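Local coordinates for putative secreted cellulose-binding protein (Streptomyces coelicolor, PDB 4OY6), which probably oxidises and cleaves cellulose chains as a copper-dependent lytic polysaccharide monooxygenase of family AA10, at residues Gly2-Pro7 with Leu179-Asp184; Asp31-Gln36 with Gly87-Thr92; Val115-Gln120 with Gly160-Tyr165. One frame throughout, in Å; residues are numbered along the deposited sequence.

Contact 1: Gly2-Pro7 with Leu179-Asp184. With ZN (zinc ion), chain G.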
loop_
_atom_site.group_PDB
_atom_site.type_symbol
_atom_site.label_atom_id
_atom_site.label_comp_id
_atom_site.label_asym_id
_atom_site.label_seq_id
_atom_site.Cartn_x
_atom_site.Cartn_y
_atom_site.Cartn_z
ATOM N N GLY A 2 0.590 -11.556 0.917
ATOM C CA GLY A 2 1.801 -10.759 1.058
ATOM C C GLY A 2 1.500 -9.278 1.015
ATOM O O GLY A 2 0.367 -8.855 1.154
ATOM N N SER A 3 2.550 -8.498 0.772
ATOM C CA SER A 3 2.457 -7.047 0.725
ATOM C C SER A 3 3.621 -6.480 -0.060
ATOM O O SER A 3 4.543 -7.202 -0.439
ATOM C CB SER A 3 2.455 -6.430 2.135
ATOM O OG SER A 3 2.040 -5.087 2.098
ATOM N N VAL A 4 3.576 -5.173 -0.293
ATOM C CA VAL A 4 4.717 -4.441 -0.809
ATOM C C VAL A 4 5.642 -4.152 0.355
ATOM O O VAL A 4 5.257 -3.495 1.328
ATOM C CB VAL A 4 4.316 -3.150 -1.516
ATOM C CG1 VAL A 4 5.564 -2.369 -1.885
ATOM C CG2 VAL A 4 3.488 -3.451 -2.761
ATOM N N VAL A 5 6.856 -4.705 0.275
ATOM C CA VAL A 5 7.845 -4.562 1.322
ATOM C C VAL A 5 8.864 -3.468 1.069
ATOM O O VAL A 5 9.475 -2.965 2.001
ATOM C CB VAL A 5 8.542 -5.906 1.642
ATOM C CG1 VAL A 5 7.503 -6.914 2.138
ATOM C CG2 VAL A 5 9.299 -6.456 0.447
ATOM N N ASP A 6 9.024 -3.080 -0.194
ATOM C CA ASP A 6 9.931 -1.989 -0.565
ATOM C C ASP A 6 9.383 -1.349 -1.821
ATOM O O ASP A 6 9.200 -2.038 -2.823
ATOM C CB ASP A 6 11.362 -2.503 -0.866
ATOM C CG ASP A 6 12.041 -3.085 0.323
ATOM O OD1 ASP A 6 12.542 -2.308 1.157
ATOM O OD2 ASP A 6 12.100 -4.336 0.430
ATOM N N PRO A 7 9.044 -0.043 -1.791
ATOM C CA PRO A 7 8.945 0.838 -0.631
ATOM C C PRO A 7 7.802 0.353 0.257
ATOM O O PRO A 7 6.699 0.132 -0.240
ATOM C CB PRO A 7 8.666 2.210 -1.266
ATOM C CG PRO A 7 7.944 1.904 -2.528
ATOM C CD PRO A 7 8.501 0.590 -3.008
ATOM N N LEU A 179 -2.270 -2.039 -2.015
ATOM C CA LEU A 179 -1.135 -1.644 -1.164
ATOM C C LEU A 179 -0.728 -0.181 -1.397
ATOM O O LEU A 179 -0.182 0.176 -2.456
ATOM C CB LEU A 179 0.077 -2.525 -1.435
ATOM C CG LEU A 179 0.021 -4.018 -1.172
ATOM C CD1 LEU A 179 -0.831 -4.487 -0.002
ATOM C CD2 LEU A 179 -0.294 -4.803 -2.401
ATOM N N CYS A 180 -0.974 0.659 -0.396
ATOM C CA CYS A 180 -0.478 2.039 -0.374
ATOM C C CYS A 180 0.919 2.083 0.213
ATOM O O CYS A 180 1.108 1.592 1.331
ATOM C CB CYS A 180 -1.347 2.940 0.494
ATOM S SG CYS A 180 -2.918 3.326 -0.269
ATOM N N SER A 181 1.855 2.729 -0.489
ATOM C CA SER A 181 3.203 2.996 0.034
ATOM C C SER A 181 3.494 4.476 -0.057
ATOM O O SER A 181 3.464 5.045 -1.156
ATOM C CB SER A 181 4.256 2.266 -0.783
ATOM O OG SER A 181 4.078 0.857 -0.752
ATOM N N ASP A 182 3.766 5.107 1.083
ATOM C CA ASP A 182 4.136 6.514 1.085
ATOM C C ASP A 182 5.590 6.651 0.679
ATOM O O ASP A 182 6.469 6.009 1.236
ATOM C CB ASP A 182 3.884 7.114 2.455
ATOM C CG ASP A 182 2.433 7.027 2.838
ATOM O OD1 ASP A 182 2.080 6.119 3.638
ATOM O OD2 ASP A 182 1.625 7.824 2.300
ATOM N N VAL A 183 5.830 7.525 -0.287
ATOM C CA VAL A 183 7.169 7.731 -0.837
ATOM C C VAL A 183 7.513 9.217 -0.949
ATOM O O VAL A 183 6.628 10.071 -0.968
ATOM C CB VAL A 183 7.347 7.049 -2.223
ATOM C CG1 VAL A 183 7.083 5.557 -2.135
ATOM C CG2 VAL A 183 6.499 7.709 -3.308
ATOM N N ASP A 184 8.806 9.486 -1.025
ATOM C CA ASP A 184 9.309 10.833 -1.170
ATOM C C ASP A 184 10.275 10.817 -2.341
ATOM O O ASP A 184 11.325 10.183 -2.277
ATOM C CB ASP A 184 10.008 11.273 0.109
ATOM C CG ASP A 184 10.272 12.760 0.175
ATOM O OD1 ASP A 184 10.259 13.434 -0.877
ATOM O OD2 ASP A 184 10.490 13.297 1.295
HETATM ZN ZN ZN G . 13.246 -2.798 3.161
HETATM O O HOH W 1 11.236 -2.399 3.844
HETATM O O HOH W 2 13.038 -4.945 2.876
HETATM O O HOH W 3 13.165 -3.125 5.059
HETATM O O HOH W 4 13.910 -1.078 3.550
#
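Ser181 reaches across to Pro7 with the one hydrogen bond between Gly2-Pro7 and Leu179-Asp184. Its OG donates to Pro7 O at 2.8 Å, and the donor is tilted 28° from the carbonyl plane. With OG anti to its carbonyl carbon (chi1 -61°), the hydroxyl of Ser181 points at Pro7. The same hydroxyl also meets a methyl of Val4, with Ser181 OG 3.7 Å from Val4 CG1. Most other contacts are apolar. Val4 CG2, beside its backbone N, packs on Leu179 CB at 3.8 Å. Leu179 CG lies 3.8 Å from Val4 N, a buried N-H that has no partner in the model. Leu179 CD1 lies against Ser3 OG at 3.6 Å; that hydroxyl bonds to Ser9 OG. The pyrrolidine of Pro7 leans on Val183, where Pro7 CG and Val183 CG1 are 3.8 Å apart. Pro7 follows a cis peptide bond.

Val5 and Asp6 form a classic beta bulge opposite Lys101, and both turn their side chains away from Leu179-Asp184. Asp6 OD1 binds a zinc ion at 2.2 Å, and four waters are also bound to the metal. One of these waters donates to Val5 O, and another donates to Asp6 OD2, which ties the metal shell back to the bulge.

The two strands run in nearly the same direction, 16° apart, but their axes come no closer than 7.4 Å. This is face-to-face packing of two sheets, as in the beta sandwich core of AA10 enzymes. Strand 2-6 is an edge of the three-stranded sheet and pairs with strand 97-104, whose Val100 and Leu102 also touch Val4. Strand 175-184 belongs to the other sheet, beside strand 161-170, and Cys180 is linked there to Cys70 by a disulfide.

Contact 2: Asp31-Gln36 with Gly87-Thr92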
loop_
_atom_site.group_PDB
_atom_site.type_symbol
_atom_site.label_atom_id
_atom_site.label_comp_id
_atom_site.label_asym_id
_atom_site.label_seq_id
_atom_site.Cartn_x
_atom_site.Cartn_y
_atom_site.Cartn_z
ATOM N N ASP A 31 6.079 9.007 14.897
ATOM C CA ASP A 31 5.345 8.320 13.825
ATOM C C ASP A 31 3.875 8.262 14.216
ATOM O O ASP A 31 3.321 7.191 14.488
ATOM C CB ASP A 31 5.932 6.941 13.574
ATOM C CG ASP A 31 5.485 6.318 12.262
ATOM O OD1 ASP A 31 4.517 6.817 11.642
ATOM O OD2 ASP A 31 6.108 5.291 11.878
ATOM N N PRO A 32 3.234 9.442 14.244
ATOM C CA PRO A 32 1.843 9.487 14.701
ATOM C C PRO A 32 0.880 8.638 13.888
ATOM O O PRO A 32 -0.096 8.158 14.441
ATOM C CB PRO A 32 1.478 10.982 14.613
ATOM C CG PRO A 32 2.487 11.564 13.681
ATOM C CD PRO A 32 3.755 10.791 13.919
ATOM N N MET A 33 1.120 8.491 12.593
ATOM C CA MET A 33 0.232 7.664 11.777
ATOM C C MET A 33 0.329 6.196 12.122
ATOM O O MET A 33 -0.690 5.503 12.139
ATOM C CB MET A 33 0.462 7.936 10.285
ATOM C CG MET A 33 0.174 9.412 9.922
ATOM S SD MET A 33 -1.212 10.267 10.779
ATOM C CE MET A 33 -2.285 9.490 9.840
ATOM N N CYS A 34 1.533 5.712 12.418
ATOM C CA CYS A 34 1.650 4.349 12.918
ATOM C C CYS A 34 1.028 4.225 14.295
ATOM O O CYS A 34 0.370 3.229 14.573
ATOM C CB CYS A 34 3.078 3.850 12.906
ATOM S SG CYS A 34 3.729 3.443 11.270
ATOM N N TRP A 35 1.220 5.225 15.147
ATOM C CA TRP A 35 0.631 5.177 16.479
ATOM C C TRP A 35 -0.885 5.032 16.414
ATOM O O TRP A 35 -1.444 4.164 17.067
ATOM C CB TRP A 35 1.051 6.394 17.296
ATOM C CG TRP A 35 0.559 6.362 18.727
ATOM C CD1 TRP A 35 -0.372 7.150 19.255
ATOM C CD2 TRP A 35 0.933 5.427 19.761
ATOM N NE1 TRP A 35 -0.583 6.827 20.564
ATOM C CE2 TRP A 35 0.194 5.758 20.895
ATOM C CE3 TRP A 35 1.789 4.302 19.813
ATOM C CZ2 TRP A 35 0.299 5.042 22.113
ATOM C CZ3 TRP A 35 1.917 3.600 21.020
ATOM C CH2 TRP A 35 1.168 3.972 22.144
ATOM N N GLN A 36 -1.545 5.829 15.596
ATOM C CA GLN A 36 -3.005 5.754 15.551
ATOM C C GLN A 36 -3.457 4.420 14.972
ATOM O O GLN A 36 -4.495 3.906 15.365
ATOM C CB GLN A 36 -3.621 6.949 14.821
ATOM C CG GLN A 36 -3.288 7.096 13.346
ATOM C CD GLN A 36 -4.162 6.278 12.392
ATOM O OE1 GLN A 36 -5.383 6.192 12.572
ATOM N NE2 GLN A 36 -3.571 5.739 11.342
ATOM N N GLY A 87 -2.756 12.181 7.151
ATOM C CA GLY A 87 -1.744 12.765 8.003
ATOM C C GLY A 87 -0.368 12.427 7.504
ATOM O O GLY A 87 -0.224 11.858 6.411
ATOM N N PRO A 88 0.648 12.771 8.293
ATOM C CA PRO A 88 2.040 12.669 7.855
ATOM C C PRO A 88 2.616 11.249 7.989
ATOM O O PRO A 88 3.498 10.985 8.810
ATOM C CB PRO A 88 2.743 13.671 8.774
ATOM C CG PRO A 88 1.968 13.574 10.049
ATOM C CD PRO A 88 0.533 13.485 9.591
ATOM N N TRP A 89 2.102 10.338 7.166
ATOM C CA TRP A 89 2.601 8.972 7.110
ATOM C C TRP A 89 4.089 9.017 6.786
ATOM O O TRP A 89 4.542 9.799 5.951
ATOM C CB TRP A 89 1.864 8.182 6.032
ATOM C CG TRP A 89 0.445 7.862 6.410
ATOM C CD1 TRP A 89 -0.667 8.582 6.132
ATOM C CD2 TRP A 89 0.010 6.698 7.104
ATOM N NE1 TRP A 89 -1.773 7.968 6.638
ATOM C CE2 TRP A 89 -1.387 6.805 7.263
ATOM C CE3 TRP A 89 0.665 5.598 7.632
ATOM C CZ2 TRP A 89 -2.124 5.835 7.917
ATOM C CZ3 TRP A 89 -0.075 4.659 8.312
ATOM C CH2 TRP A 89 -1.438 4.783 8.446
ATOM N N GLN A 90 4.865 8.150 7.417
ATOM C CA GLN A 90 6.301 8.100 7.143
ATOM C C GLN A 90 6.582 7.649 5.717
ATOM O O GLN A 90 6.060 6.615 5.295
ATOM C CB GLN A 90 6.948 7.138 8.137
ATOM C CG GLN A 90 8.414 6.881 7.937
ATOM C CD GLN A 90 9.232 8.099 8.163
ATOM O OE1 GLN A 90 9.127 8.760 9.189
ATOM N NE2 GLN A 90 10.037 8.434 7.196
ATOM N N THR A 91 7.393 8.400 4.988
ATOM C CA THR A 91 7.743 8.032 3.618
ATOM C C THR A 91 9.048 7.238 3.562
ATOM O O THR A 91 9.856 7.239 4.499
ATOM C CB THR A 91 7.860 9.285 2.746
ATOM O OG1 THR A 91 8.803 10.198 3.315
ATOM C CG2 THR A 91 6.538 9.974 2.583
ATOM N N THR A 92 9.224 6.549 2.440
ATOM C CA THR A 92 10.486 5.980 2.002
ATOM C C THR A 92 10.999 6.836 0.844
ATOM O O THR A 92 10.242 7.122 -0.083
ATOM C CB THR A 92 10.264 4.526 1.481
ATOM O OG1 THR A 92 9.724 3.718 2.533
ATOM C CG2 THR A 92 11.558 3.904 1.009
HETATM O O HOH W 5 3.470 9.271 11.043
HETATM O O HOH W 6 3.707 6.246 9.144
#
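Met33 lies over one face of the Trp89 indole, and these two residues bury the most surface between Asp31-Gln36 and Gly87-Thr92. Met33 CB sits 3.5 Å from the centroid of the six-membered ring of Trp89, 16° off the ring normal. This is a CH-pi contact. The side chain then bends at chi2 and chi3, which carries it along the indole. Met33 SD stands above the five-membered ring at 4.9 Å from its centroid, a distant Met-aromatic contact. Met33 CE comes back to Trp89 NE1 at 3.6 Å, although that N-H is given to Ala85 O.

Pro88, the centre of an inverse gamma turn, is the third main partner. Its CD meets Met33 SD at 3.8 Å. Pro88 CG also touches Pro32 CG at 4.2 Å, the rings crossing at about a right angle. Met33 SD packs on Gly87 CA at 3.8 Å. Gln36 NE2 lies 3.7 Å from Trp89 CZ2, with amide and indole planes 86° apart. It donates to Met33 O and Ser82 O. An alanine in place of Trp89 is likely to leave Met33 without its aromatic floor and the Ala85 carbonyl without its indole donor.

No direct hydrogen bond joins the two segments. Two waters do so through Asp31, the N-cap of helix 32-40. Asp31 OD1 accepts from both waters and, at 3.3 Å, from Cys34 N, which comes from above the carboxylate plane. One water also accepts from Met33 N and donates to Pro88 O; the other accepts from Gln90 N. The chemistry is therefore divided: dispersion and pi contacts hold Met33 to the loop, while a buried carboxylate, gripped by Cys34 N, two waters, Arg17 and Trp18 and probably kept ionised by Arg17, links the helix start to it through water.

Contact 3: Val115-Gln120 with Gly160-Tyr165; sequences VYVTKQ and GRHVVY
His162 CG is anti to its carbonyl carbon (chi1 -68°), and this swings the imidazole across to the end of the neighbouring strand. Thr118 OG1 sits between its own backbone N and carbonyl carbon (chi1 53°), facing Val163 N. His162 ND1 donates to Thr118 O at 2.6 Å. The acceptor lies in the ring plane, but the donor stands 38° out of the carbonyl plane. Val163 N donates to Thr118 OG1 at 3.0 Å, and Thr118 N donates to Val163 O at 2.9 Å. A side-chain hydroxyl thus takes a backbone N-H at this end of the pairing. On the far side of the ring, His162 NE2 makes a weak bond to Gln120 OE1, doubtful because Gln120 has a second conformer.

Strands 115-118 and 161-165 are antiparallel neighbours in the larger sheet of the AA10 beta sandwich. Tyr116 and Tyr165 form a hydrogen-bonded pair, with Tyr116 N to Tyr165 O at 2.8 Å and Tyr165 N to Tyr116 O at 2.8 Å. Val117 and Val164 form the next, non-hydrogen-bonded pair, with both side chains on one face of the sheet. The two tyrosines lie on the opposite face, where Tyr165 OH bonds to Leu69 O. Val115 CG1 packs on Val164 CG1 at 3.7 Å.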
loop_
_atom_site.group_PDB
_atom_site.type_symbol
_atom_site.label_atom_id
_atom_site.label_comp_id
_atom_site.label_asym_id
_atom_site.label_seq_id
_atom_site.Cartn_x
_atom_site.Cartn_y
_atom_site.Cartn_z
ATOM N N VAL A 115 0.142 -0.274 -11.071
ATOM C CA VAL A 115 0.806 0.629 -10.148
ATOM C C VAL A 115 0.409 2.053 -10.525
ATOM O O VAL A 115 0.502 2.452 -11.680
ATOM C CB VAL A 115 2.346 0.496 -10.194
ATOM C CG1 VAL A 115 2.971 1.364 -9.120
ATOM C CG2 VAL A 115 2.784 -0.952 -10.045
ATOM N N TYR A 116 -0.040 2.785 -9.514
ATOM C CA TYR A 116 -0.407 4.178 -9.623
ATOM C C TYR A 116 0.448 5.010 -8.682
ATOM O O TYR A 116 0.988 4.512 -7.709
ATOM C CB TYR A 116 -1.874 4.413 -9.239
ATOM C CG TYR A 116 -2.882 3.616 -10.018
ATOM C CD1 TYR A 116 -3.194 2.304 -9.647
ATOM C CD2 TYR A 116 -3.507 4.137 -11.143
ATOM C CE1 TYR A 116 -4.112 1.566 -10.350
ATOM C CE2 TYR A 116 -4.434 3.394 -11.864
ATOM C CZ TYR A 116 -4.735 2.114 -11.451
ATOM O OH TYR A 116 -5.636 1.383 -12.158
ATOM N N VAL A 117 0.522 6.301 -8.960
ATOM C CA VAL A 117 1.104 7.257 -8.014
ATOM C C VAL A 117 0.175 8.461 -7.933
ATOM O O VAL A 117 -0.469 8.839 -8.916
ATOM C CB VAL A 117 2.554 7.690 -8.393
ATOM C CG1 VAL A 117 3.117 8.655 -7.362
ATOM C CG2 VAL A 117 3.499 6.493 -8.513
ATOM N N THR A 118 0.103 9.085 -6.774
ATOM C CA THR A 118 -0.667 10.322 -6.641
ATOM C C THR A 118 -0.078 11.402 -7.549
ATOM O O THR A 118 1.143 11.521 -7.725
ATOM C CB THR A 118 -0.731 10.797 -5.184
ATOM O OG1 THR A 118 0.590 10.883 -4.653
ATOM C CG2 THR A 118 -1.564 9.843 -4.354
ATOM N N LYS A 119 -0.987 12.190 -8.114
ATOM C CA LYS A 119 -0.603 13.268 -9.006
ATOM C C LYS A 119 0.190 14.351 -8.274
ATOM O O LYS A 119 -0.017 14.632 -7.093
ATOM C CB LYS A 119 -1.862 13.932 -9.608
ATOM C CG LYS A 119 -2.693 13.013 -10.490
ATOM C CD LYS A 119 -3.971 13.673 -10.978
ATOM C CE LYS A 119 -4.805 12.676 -11.767
ATOM N NZ LYS A 119 -6.042 13.307 -12.288
ATOM N N GLN A 120 1.072 15.012 -9.008
ATOM C CA GLN A 120 1.708 16.240 -8.517
ATOM C C GLN A 120 0.616 17.209 -8.116
ATOM O O GLN A 120 -0.364 17.386 -8.843
ATOM C CB GLN A 120 2.514 16.948 -9.600
ATOM C CG GLN A 120 3.840 16.331 -9.975
ATOM C CD GLN A 120 4.895 16.487 -8.884
ATOM O OE1 GLN A 120 5.080 15.591 -8.078
ATOM N NE2 GLN A 120 5.618 17.603 -8.887
ATOM N N GLY A 160 8.784 15.319 -4.240
ATOM C CA GLY A 160 8.215 15.367 -2.920
ATOM C C GLY A 160 7.341 14.177 -2.574
ATOM O O GLY A 160 7.519 13.055 -3.077
ATOM N N ARG A 161 6.417 14.423 -1.654
ATOM C CA ARG A 161 5.594 13.393 -1.035
ATOM C C ARG A 161 4.487 12.900 -1.973
ATOM O O ARG A 161 3.668 13.678 -2.461
ATOM C CB ARG A 161 4.968 13.950 0.239
ATOM C CG ARG A 161 3.987 12.988 0.901
ATOM C CD ARG A 161 3.307 13.572 2.117
ATOM N NE ARG A 161 4.117 13.538 3.320
ATOM C CZ ARG A 161 4.189 12.500 4.134
ATOM N NH1 ARG A 161 3.527 11.383 3.874
ATOM N NH2 ARG A 161 4.923 12.605 5.243
ATOM N N HIS A 162 4.450 11.580 -2.142
ATOM C CA HIS A 162 3.405 10.901 -2.913
ATOM C C HIS A 162 2.969 9.618 -2.222
ATOM O O HIS A 162 3.590 9.180 -1.256
ATOM C CB HIS A 162 3.886 10.553 -4.346
ATOM C CG HIS A 162 4.107 11.753 -5.214
ATOM N ND1 HIS A 162 3.253 12.091 -6.238
ATOM C CD2 HIS A 162 5.054 12.713 -5.178
ATOM C CE1 HIS A 162 3.668 13.223 -6.785
ATOM N NE2 HIS A 162 4.761 13.618 -6.156
ATOM N N VAL A 163 1.903 9.028 -2.736
ATOM C CA VAL A 163 1.537 7.652 -2.400
ATOM C C VAL A 163 1.594 6.840 -3.679
ATOM O O VAL A 163 1.054 7.263 -4.719
ATOM C CB VAL A 163 0.125 7.542 -1.771
ATOM C CG1 VAL A 163 -0.121 6.137 -1.237
ATOM C CG2 VAL A 163 -0.079 8.559 -0.675
ATOM N N VAL A 164 2.250 5.686 -3.593
ATOM C CA VAL A 164 2.225 4.663 -4.627
ATOM C C VAL A 164 1.097 3.698 -4.248
ATOM O O VAL A 164 0.977 3.299 -3.095
ATOM C CB VAL A 164 3.558 3.920 -4.734
ATOM C CG1 VAL A 164 3.482 2.796 -5.745
ATOM C CG2 VAL A 164 4.694 4.865 -5.052
ATOM N N TYR A 165 0.251 3.364 -5.222
ATOM C CA TYR A 165 -0.830 2.414 -5.009
ATOM C C TYR A 165 -0.597 1.234 -5.940
ATOM O O TYR A 165 -0.665 1.375 -7.153
ATOM C CB TYR A 165 -2.176 3.053 -5.280
ATOM C CG TYR A 165 -3.393 2.312 -4.769
ATOM C CD1 TYR A 165 -3.478 1.891 -3.449
ATOM C CD2 TYR A 165 -4.533 2.120 -5.561
ATOM C CE1 TYR A 165 -4.635 1.318 -2.937
ATOM C CE2 TYR A 165 -5.684 1.554 -5.064
ATOM C CZ TYR A 165 -5.729 1.162 -3.738
ATOM O OH TYR A 165 -6.914 0.649 -3.261
HETATM O O HOH W 7 1.298 13.441 -4.216
#

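How the contacts relate
Starting at the N terminus, Gly2-Pro7 opens contact 1, which closes only at Leu179-Asp184 near the end of the chain. Contacts 2 and 3 both nest inside that long loop. They follow in series: contact 2 closes at Gly87-Thr92 before contact 3 opens at Val115-Gln120. Contact 1 joins the two sheets, contact 2 fixes helix 32-40 to a loop, and contact 3 pairs two strands. Strand 175-184 connects them. Thr92 probably bonds to Asp182 and Asp184, and Ser181 O and Val183 O probably accept from Val164 N and His162 N. Arg161 NH1 probably bonds to Trp89 O, linking contacts 2 and 3.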